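Local coordinates for Tle cognate immunity protein 4 C-terminal domain-containing protein (Pseudomonas aeruginosa PAO1, PDB 4R1D), which probably serves as the immunity protein Tli4, binding the type VI secretion lipase effector Tle4 so that the producing cell is protected from its own toxin, at residues T92-T97 / R109-V114; N66-K71 / V79-W84; A47-L52 / D96-S101. All coordinates share one frame; numbering follows the deposited sequence.

Contact 1 of 3, residues T92-T97 / R109-V114; sequences TYLLDT and RWKGKV
D96 and R109 are joined by a side-on salt bridge in which each carboxylate oxygen takes one nitrogen. R109 NE reaches D96 OD1 at 2.9 Å on the syn side and nearly straight (170°), whereas R109 NH2 meets D96 OD2, also at 2.9 Å, from above the carboxylate plane; the carboxylate and guanidinium planes are 36° apart. R109 keeps its chain extended from CG to NE, which carries the guanidinium to D96. The OD2 atom is also bonded by Y98 OH.

Among the remaining polar bonds, W110 O accepts twice from T97: OG1 donates at 2.6 Å onto a lone pair in the carbonyl plane, and T97 N comes from above that plane. A water donates to both L95 O and W110 O. Backbone pairs Y93–V114, L95–G112 and T97–W110 are each doubly hydrogen-bonded.

Apolar packing is divided between the faces: L94 CD1 lies 3.7 Å from K111 CG on the face of D96, and L95 CB lies 3.9 Å from V114 CG2 on the other. That second face also meets the partner chain of the complex, whose R397 makes a cation-pi contact with W110. Strands running at 156° in unbroken register form an antiparallel beta hairpin.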
# COMPACT_ATOMS: atom_id res chain seq x y z
N THR B 92 -14.30 -17.77 -5.35
CA THR B 92 -12.93 -17.95 -5.84
C THR B 92 -12.15 -18.95 -5.01
O THR B 92 -12.30 -19.04 -3.78
CB THR B 92 -12.13 -16.62 -5.88
OG1 THR B 92 -12.01 -16.08 -4.56
CG2 THR B 92 -12.82 -15.61 -6.80
N TYR B 93 -11.32 -19.71 -5.72
CA TYR B 93 -10.37 -20.63 -5.13
C TYR B 93 -8.98 -20.01 -5.21
O TYR B 93 -8.75 -19.06 -5.96
CB TYR B 93 -10.29 -21.91 -5.97
CG TYR B 93 -11.58 -22.69 -6.12
CD1 TYR B 93 -12.36 -23.02 -5.03
CD2 TYR B 93 -12.00 -23.11 -7.38
CE1 TYR B 93 -13.55 -23.75 -5.19
CE2 TYR B 93 -13.16 -23.83 -7.54
CZ TYR B 93 -13.93 -24.15 -6.45
OH TYR B 93 -15.09 -24.87 -6.64
N LEU B 94 -8.06 -20.59 -4.45
CA LEU B 94 -6.64 -20.41 -4.68
C LEU B 94 -6.18 -21.68 -5.37
O LEU B 94 -6.44 -22.79 -4.87
CB LEU B 94 -5.93 -20.28 -3.34
CG LEU B 94 -4.45 -19.90 -3.36
CD1 LEU B 94 -4.25 -18.56 -4.09
CD2 LEU B 94 -3.94 -19.83 -1.93
N LEU B 95 -5.54 -21.53 -6.52
CA LEU B 95 -4.93 -22.65 -7.21
C LEU B 95 -3.42 -22.48 -7.19
O LEU B 95 -2.88 -21.57 -7.81
CB LEU B 95 -5.44 -22.74 -8.65
CG LEU B 95 -4.79 -23.82 -9.52
CD1 LEU B 95 -4.97 -25.19 -8.87
CD2 LEU B 95 -5.36 -23.80 -10.93
N ASP B 96 -2.76 -23.34 -6.42
CA ASP B 96 -1.31 -23.30 -6.26
C ASP B 96 -0.67 -24.36 -7.16
O ASP B 96 -0.64 -25.54 -6.80
CB ASP B 96 -0.99 -23.57 -4.80
CG ASP B 96 0.46 -23.27 -4.43
OD1 ASP B 96 1.17 -22.74 -5.28
OD2 ASP B 96 0.85 -23.57 -3.27
N THR B 97 -0.18 -23.96 -8.33
CA THR B 97 0.36 -24.93 -9.30
C THR B 97 1.88 -25.06 -9.22
O THR B 97 2.61 -24.07 -9.11
CB THR B 97 0.00 -24.61 -10.76
OG1 THR B 97 0.69 -23.43 -11.19
CG2 THR B 97 -1.52 -24.46 -10.97
N ARG B 109 6.72 -22.44 -9.10
CA ARG B 109 5.45 -22.29 -8.41
C ARG B 109 4.67 -21.17 -9.08
O ARG B 109 5.21 -20.09 -9.31
CB ARG B 109 5.67 -21.95 -6.94
CG ARG B 109 4.38 -21.78 -6.17
CD ARG B 109 4.63 -21.29 -4.75
NE ARG B 109 3.47 -21.54 -3.89
CZ ARG B 109 3.39 -21.17 -2.62
NH1 ARG B 109 4.38 -20.51 -2.05
NH2 ARG B 109 2.30 -21.47 -1.91
N TRP B 110 3.41 -21.42 -9.41
CA TRP B 110 2.59 -20.43 -10.07
C TRP B 110 1.22 -20.44 -9.39
O TRP B 110 0.38 -21.30 -9.68
CB TRP B 110 2.47 -20.73 -11.56
CG TRP B 110 1.59 -19.74 -12.29
CD1 TRP B 110 1.64 -18.37 -12.22
CD2 TRP B 110 0.52 -20.06 -13.19
NE1 TRP B 110 0.67 -17.81 -13.04
CE2 TRP B 110 -0.03 -18.83 -13.64
CE3 TRP B 110 -0.02 -21.26 -13.67
CZ2 TRP B 110 -1.09 -18.77 -14.54
CZ3 TRP B 110 -1.09 -21.19 -14.58
CH2 TRP B 110 -1.60 -19.96 -15.00
N LYS B 111 1.02 -19.51 -8.48
CA LYS B 111 -0.16 -19.56 -7.61
C LYS B 111 -1.03 -18.33 -7.80
O LYS B 111 -0.53 -17.21 -7.85
CB LYS B 111 0.26 -19.67 -6.14
CG LYS B 111 -0.90 -19.65 -5.15
CD LYS B 111 -0.41 -19.69 -3.71
CE LYS B 111 0.42 -18.47 -3.37
NZ LYS B 111 0.81 -18.44 -1.93
N GLY B 112 -2.33 -18.54 -7.90
CA GLY B 112 -3.23 -17.41 -8.03
C GLY B 112 -4.67 -17.81 -7.86
O GLY B 112 -4.99 -18.99 -7.74
N LYS B 113 -5.56 -16.82 -7.84
CA LYS B 113 -6.97 -17.11 -7.64
C LYS B 113 -7.65 -17.53 -8.94
O LYS B 113 -7.31 -17.05 -10.02
CB LYS B 113 -7.67 -15.90 -7.02
CG LYS B 113 -7.22 -15.63 -5.61
CD LYS B 113 -8.00 -14.51 -4.96
CE LYS B 113 -7.32 -13.18 -5.18
NZ LYS B 113 -7.92 -12.13 -4.31
N VAL B 114 -8.63 -18.43 -8.80
CA VAL B 114 -9.39 -18.94 -9.93
C VAL B 114 -10.87 -18.91 -9.56
O VAL B 114 -11.24 -19.21 -8.43
CB VAL B 114 -8.94 -20.38 -10.26
CG1 VAL B 114 -9.96 -21.09 -11.13
CG2 VAL B 114 -7.54 -20.37 -10.90
O HOH W 1 -2.26 -21.14 -10.53

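Contact 2 of 3, residues N66-K71 / V79-W84; sequences NMFLRK and VGLLSW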
# COMPACT_ATOMS: atom_id res chain seq x y z
N ASN B 66 -13.83 -28.02 5.03
CA ASN B 66 -12.38 -28.11 4.83
C ASN B 66 -11.90 -27.04 3.86
O ASN B 66 -12.52 -26.81 2.83
CB ASN B 66 -12.00 -29.51 4.33
CG ASN B 66 -10.55 -29.88 4.64
OD1 ASN B 66 -9.61 -29.12 4.36
ND2 ASN B 66 -10.35 -31.07 5.20
N MET B 67 -10.79 -26.37 4.19
CA MET B 67 -10.22 -25.38 3.28
C MET B 67 -9.59 -26.04 2.06
O MET B 67 -9.50 -25.42 1.01
CB MET B 67 -9.20 -24.49 4.00
CG MET B 67 -9.83 -23.45 4.91
SD MET B 67 -10.77 -22.23 3.99
CE MET B 67 -9.44 -21.31 3.20
N PHE B 68 -9.17 -27.29 2.20
CA PHE B 68 -8.59 -28.00 1.06
C PHE B 68 -9.68 -28.64 0.21
O PHE B 68 -10.52 -29.37 0.71
CB PHE B 68 -7.59 -29.07 1.52
CG PHE B 68 -6.85 -29.71 0.38
CD1 PHE B 68 -5.87 -29.01 -0.30
CD2 PHE B 68 -7.12 -31.02 0.01
CE1 PHE B 68 -5.18 -29.59 -1.35
CE2 PHE B 68 -6.43 -31.61 -1.05
CZ PHE B 68 -5.46 -30.89 -1.72
N LEU B 69 -9.65 -28.35 -1.08
CA LEU B 69 -10.64 -28.90 -2.00
C LEU B 69 -10.13 -30.14 -2.74
O LEU B 69 -10.75 -31.20 -2.68
CB LEU B 69 -11.12 -27.83 -2.96
CG LEU B 69 -11.73 -26.69 -2.12
CD1 LEU B 69 -11.91 -25.44 -2.93
CD2 LEU B 69 -13.06 -27.14 -1.49
N ARG B 70 -9.00 -30.02 -3.42
CA ARG B 70 -8.46 -31.16 -4.16
C ARG B 70 -7.05 -30.93 -4.66
O ARG B 70 -6.61 -29.79 -4.84
CB ARG B 70 -9.37 -31.55 -5.33
CG ARG B 70 -9.76 -30.40 -6.26
CD ARG B 70 -10.84 -30.83 -7.25
NE ARG B 70 -11.73 -29.72 -7.61
CZ ARG B 70 -12.74 -29.30 -6.86
NH1 ARG B 70 -13.02 -29.90 -5.71
NH2 ARG B 70 -13.49 -28.27 -7.25
N LYS B 71 -6.34 -32.03 -4.87
CA LYS B 71 -5.08 -31.99 -5.58
C LYS B 71 -5.33 -32.42 -7.02
O LYS B 71 -5.91 -33.49 -7.26
CB LYS B 71 -4.07 -32.92 -4.92
CG LYS B 71 -2.68 -32.85 -5.51
CD LYS B 71 -1.74 -33.78 -4.76
CE LYS B 71 -0.37 -33.82 -5.41
NZ LYS B 71 0.50 -34.81 -4.72
N VAL B 79 1.36 -30.56 -10.84
CA VAL B 79 0.21 -30.70 -9.95
C VAL B 79 -0.28 -29.35 -9.42
O VAL B 79 0.44 -28.35 -9.43
CB VAL B 79 0.54 -31.60 -8.73
CG1 VAL B 79 0.95 -33.00 -9.20
CG2 VAL B 79 1.63 -30.97 -7.88
N GLY B 80 -1.52 -29.34 -8.95
CA GLY B 80 -2.07 -28.15 -8.32
C GLY B 80 -2.77 -28.46 -7.02
O GLY B 80 -3.41 -29.50 -6.88
N LEU B 81 -2.64 -27.56 -6.04
CA LEU B 81 -3.42 -27.64 -4.82
C LEU B 81 -4.52 -26.61 -4.91
O LEU B 81 -4.25 -25.42 -5.09
CB LEU B 81 -2.55 -27.38 -3.58
CG LEU B 81 -1.33 -28.30 -3.40
CD1 LEU B 81 -0.48 -27.89 -2.21
CD2 LEU B 81 -1.77 -29.77 -3.27
N LEU B 82 -5.76 -27.06 -4.79
CA LEU B 82 -6.91 -26.16 -4.87
C LEU B 82 -7.53 -26.02 -3.50
O LEU B 82 -7.92 -27.01 -2.86
CB LEU B 82 -7.95 -26.71 -5.85
CG LEU B 82 -9.09 -25.76 -6.22
CD1 LEU B 82 -8.59 -24.70 -7.18
CD2 LEU B 82 -10.21 -26.56 -6.88
N SER B 83 -7.62 -24.77 -3.03
CA SER B 83 -8.20 -24.47 -1.73
C SER B 83 -9.13 -23.28 -1.90
O SER B 83 -9.07 -22.60 -2.91
CB SER B 83 -7.11 -24.16 -0.70
OG SER B 83 -6.34 -23.02 -1.10
N TRP B 84 -10.00 -23.04 -0.92
CA TRP B 84 -10.76 -21.78 -0.90
C TRP B 84 -9.79 -20.61 -0.77
O TRP B 84 -8.78 -20.72 -0.09
CB TRP B 84 -11.77 -21.78 0.26
CG TRP B 84 -12.98 -22.61 -0.05
CD1 TRP B 84 -13.38 -23.75 0.58
CD2 TRP B 84 -13.94 -22.36 -1.08
NE1 TRP B 84 -14.54 -24.23 0.01
CE2 TRP B 84 -14.90 -23.39 -1.02
CE3 TRP B 84 -14.08 -21.37 -2.06
CZ2 TRP B 84 -15.99 -23.45 -1.88
CZ3 TRP B 84 -15.17 -21.43 -2.91
CH2 TRP B 84 -16.10 -22.46 -2.82
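L69 sets its side chain at about a right angle to W84, and the methyl CD1 stands over the indole face, 4.0 Å from the centroid of the five-membered ring and only 2° off its normal. This is a CH-pi contact. The other methyl, CD2, reaches NE1 of W84 at 3.6 Å. M67 also crosses W84 at roughly a right angle, but it meets the root of the side chain: M67 CE is 3.8 Å from W84 CB, while the sulfur makes an oblique Met-aromatic contact with the ring. Bends at chi2 and chi3 (-66° and -72°) fold the M67 chain back to that position.

R70 and L82 instead run side by side in the same direction, with L82 CD2 over one face of the guanidinium, 3.6 Å from R70 NE. The polar end of R70 forms a salt bridge with E119. On the opposite face of the sheet, L81 CD2 meets the edge of the F68 ring, 3.9 Å from CE1, and K71 crosses L81 obliquely. Helix 42-58 packs against this face, where F68 touches E53 and R57.

The bulge in the backbone is consistent with L69 pointing toward the second strand. L69 N and R70 N both donate to L82 O, at 2.8 Å and 3.2 Å respectively, a classic beta bulge that shifts the register by one residue. Just before it, N66 OD1 accepts from F68 N in an Asx turn. Chemically, the doubly gripped L82 carbonyl fixes the bulge by polar bonds, whereas the W84 ring is held by a CH-pi contact and the L82 side chain by dispersion; the methyl over the guanidinium probably restricts R70 while its nitrogens remain directed to E119.

Contact 3 of 3, residues A47-L52 / D96-S101; sequences ARVDRL and DTYVTS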
# COMPACT_ATOMS: atom_id res chain seq x y z
N ALA B 47 8.12 -32.93 -1.14
CA ALA B 47 7.92 -32.72 0.29
C ALA B 47 7.26 -31.37 0.55
O ALA B 47 6.43 -31.23 1.45
CB ALA B 47 9.24 -32.82 1.03
N ARG B 48 7.65 -30.37 -0.24
CA ARG B 48 7.05 -29.04 -0.17
C ARG B 48 5.55 -29.10 -0.45
O ARG B 48 4.74 -28.53 0.29
CB ARG B 48 7.73 -28.10 -1.18
CG ARG B 48 6.96 -26.80 -1.43
CD ARG B 48 7.44 -26.10 -2.70
NE ARG B 48 8.81 -25.60 -2.62
CZ ARG B 48 9.14 -24.35 -2.29
NH1 ARG B 48 8.20 -23.46 -2.00
NH2 ARG B 48 10.42 -24.00 -2.25
N VAL B 49 5.19 -29.78 -1.53
CA VAL B 49 3.79 -29.88 -1.94
C VAL B 49 2.95 -30.70 -0.95
O VAL B 49 1.84 -30.30 -0.60
CB VAL B 49 3.67 -30.46 -3.35
CG1 VAL B 49 2.21 -30.77 -3.70
CG2 VAL B 49 4.27 -29.50 -4.36
N ASP B 50 3.48 -31.84 -0.51
CA ASP B 50 2.78 -32.66 0.47
C ASP B 50 2.59 -31.90 1.77
O ASP B 50 1.55 -32.00 2.41
CB ASP B 50 3.52 -33.97 0.74
CG ASP B 50 3.44 -34.96 -0.41
OD1 ASP B 50 2.54 -34.81 -1.27
OD2 ASP B 50 4.26 -35.90 -0.45
N ARG B 51 3.61 -31.14 2.16
CA ARG B 51 3.56 -30.38 3.40
C ARG B 51 2.43 -29.36 3.38
O ARG B 51 1.72 -29.18 4.37
CB ARG B 51 4.89 -29.64 3.62
CG ARG B 51 4.95 -28.84 4.91
CD ARG B 51 6.13 -27.87 4.90
NE ARG B 51 5.68 -26.48 4.78
CZ ARG B 51 5.46 -25.85 3.63
NH1 ARG B 51 5.66 -26.47 2.46
NH2 ARG B 51 5.04 -24.60 3.64
N LEU B 52 2.29 -28.68 2.25
CA LEU B 52 1.25 -27.67 2.09
C LEU B 52 -0.13 -28.28 2.05
O LEU B 52 -1.07 -27.73 2.63
CB LEU B 52 1.46 -26.88 0.80
CG LEU B 52 2.25 -25.58 0.91
CD1 LEU B 52 2.35 -24.93 -0.46
CD2 LEU B 52 1.57 -24.64 1.91
N ASP B 96 -2.76 -23.34 -6.42
CA ASP B 96 -1.31 -23.30 -6.26
C ASP B 96 -0.67 -24.36 -7.16
O ASP B 96 -0.64 -25.54 -6.80
CB ASP B 96 -0.99 -23.57 -4.80
CG ASP B 96 0.46 -23.27 -4.43
OD1 ASP B 96 1.17 -22.74 -5.28
OD2 ASP B 96 0.85 -23.57 -3.27
N THR B 97 -0.18 -23.96 -8.33
CA THR B 97 0.36 -24.93 -9.30
C THR B 97 1.88 -25.06 -9.22
O THR B 97 2.61 -24.07 -9.11
CB THR B 97 0.00 -24.61 -10.76
OG1 THR B 97 0.69 -23.43 -11.19
CG2 THR B 97 -1.52 -24.46 -10.97
N TYR B 98 2.34 -26.31 -9.30
CA TYR B 98 3.76 -26.60 -9.36
C TYR B 98 4.04 -27.27 -10.69
O TYR B 98 3.33 -28.20 -11.09
CB TYR B 98 4.16 -27.48 -8.17
CG TYR B 98 3.89 -26.76 -6.87
CD1 TYR B 98 4.88 -26.00 -6.28
CD2 TYR B 98 2.63 -26.78 -6.28
CE1 TYR B 98 4.64 -25.30 -5.11
CE2 TYR B 98 2.38 -26.08 -5.11
CZ TYR B 98 3.40 -25.34 -4.53
OH TYR B 98 3.19 -24.64 -3.37
N VAL B 99 5.04 -26.78 -11.40
CA VAL B 99 5.27 -27.24 -12.76
C VAL B 99 6.76 -27.29 -13.04
O VAL B 99 7.53 -26.49 -12.49
CB VAL B 99 4.56 -26.33 -13.79
CG1 VAL B 99 5.11 -24.91 -13.75
CG2 VAL B 99 4.66 -26.92 -15.20
N THR B 100 7.17 -28.24 -13.87
CA THR B 100 8.58 -28.45 -14.16
C THR B 100 8.89 -28.29 -15.64
O THR B 100 8.06 -28.59 -16.49
CB THR B 100 9.01 -29.86 -13.72
OG1 THR B 100 8.16 -30.83 -14.34
CG2 THR B 100 8.91 -30.00 -12.22
N SER B 101 10.09 -27.81 -15.95
CA SER B 101 10.51 -27.69 -17.34
C SER B 101 11.00 -29.04 -17.85
O SER B 101 11.34 -29.93 -17.05
CB SER B 101 11.64 -26.66 -17.44
OG SER B 101 12.66 -26.97 -16.50
O HOH W 2 5.35 -23.69 -1.73
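The first torsions of V49 and Y98 bring a methyl over the tyrosine ring. At chi1 171°, V49 places CG1 opposite its backbone N and CG2 beside it; Y98, at chi1 -62°, has its ring opposite the carbonyl carbon. V49 CG2 consequently lies 3.8 Å from the Y98 ring centroid and 14° off the normal, which makes this a CH-pi contact over the aromatic face. V49 and Y98 run antiparallel, each passing alongside the other.

R48 crosses Y98 at about a right angle, its CD lying 3.8 Å from CE1 of the tyrosine at an oblique position. NH1 of R48 donates to a water at 2.9 Å, and the same water donates to Y98 OH. The polar end of R48 has a direct partner as well, since NE forms a salt bridge with D40. L52 approaches the hydroxyl end of Y98 with its methyl CD1, a tight contact whose exact spacing is doubtful; the same CD1 lies 3.5 Å from D96 OD2.

Within the strand, Y98 OH donates to D96 OD2 at 2.6 Å, arriving from above the carboxylate plane. The tyrosine oxygen therefore gives one hydrogen bond and receives another, which should fix the phenol at its outer end while V49 holds its face. No direct hydrogen bond joins 47-52 to 96-101; apolar contacts make up the nonpolar part of this interface and a single water bridge its polar part.

In the fold
All three contacts belong to the N-terminal Tli4 domain. Contacts 1 and 2 are successive antiparallel hairpins, joined where strand 79-84 pairs with 92-100, through a probable L94 N to S83 O hydrogen bond of 2.7 Å. Contact 3 shares strand 92-100 with contact 1, and D96 takes part in both; it lays helix 42-58 against the sheet, where L81 of contact 2 also touches the helix. Contacts 1 and 3 are buried, while contact 2, involving the outermost strand 68-73, is partly exposed. Regular backbone pairing dominates contact 1, a bulge interrupts contact 2, and contact 3 depends on side chains and water. Among them, the partner chain touches contact 1 alone.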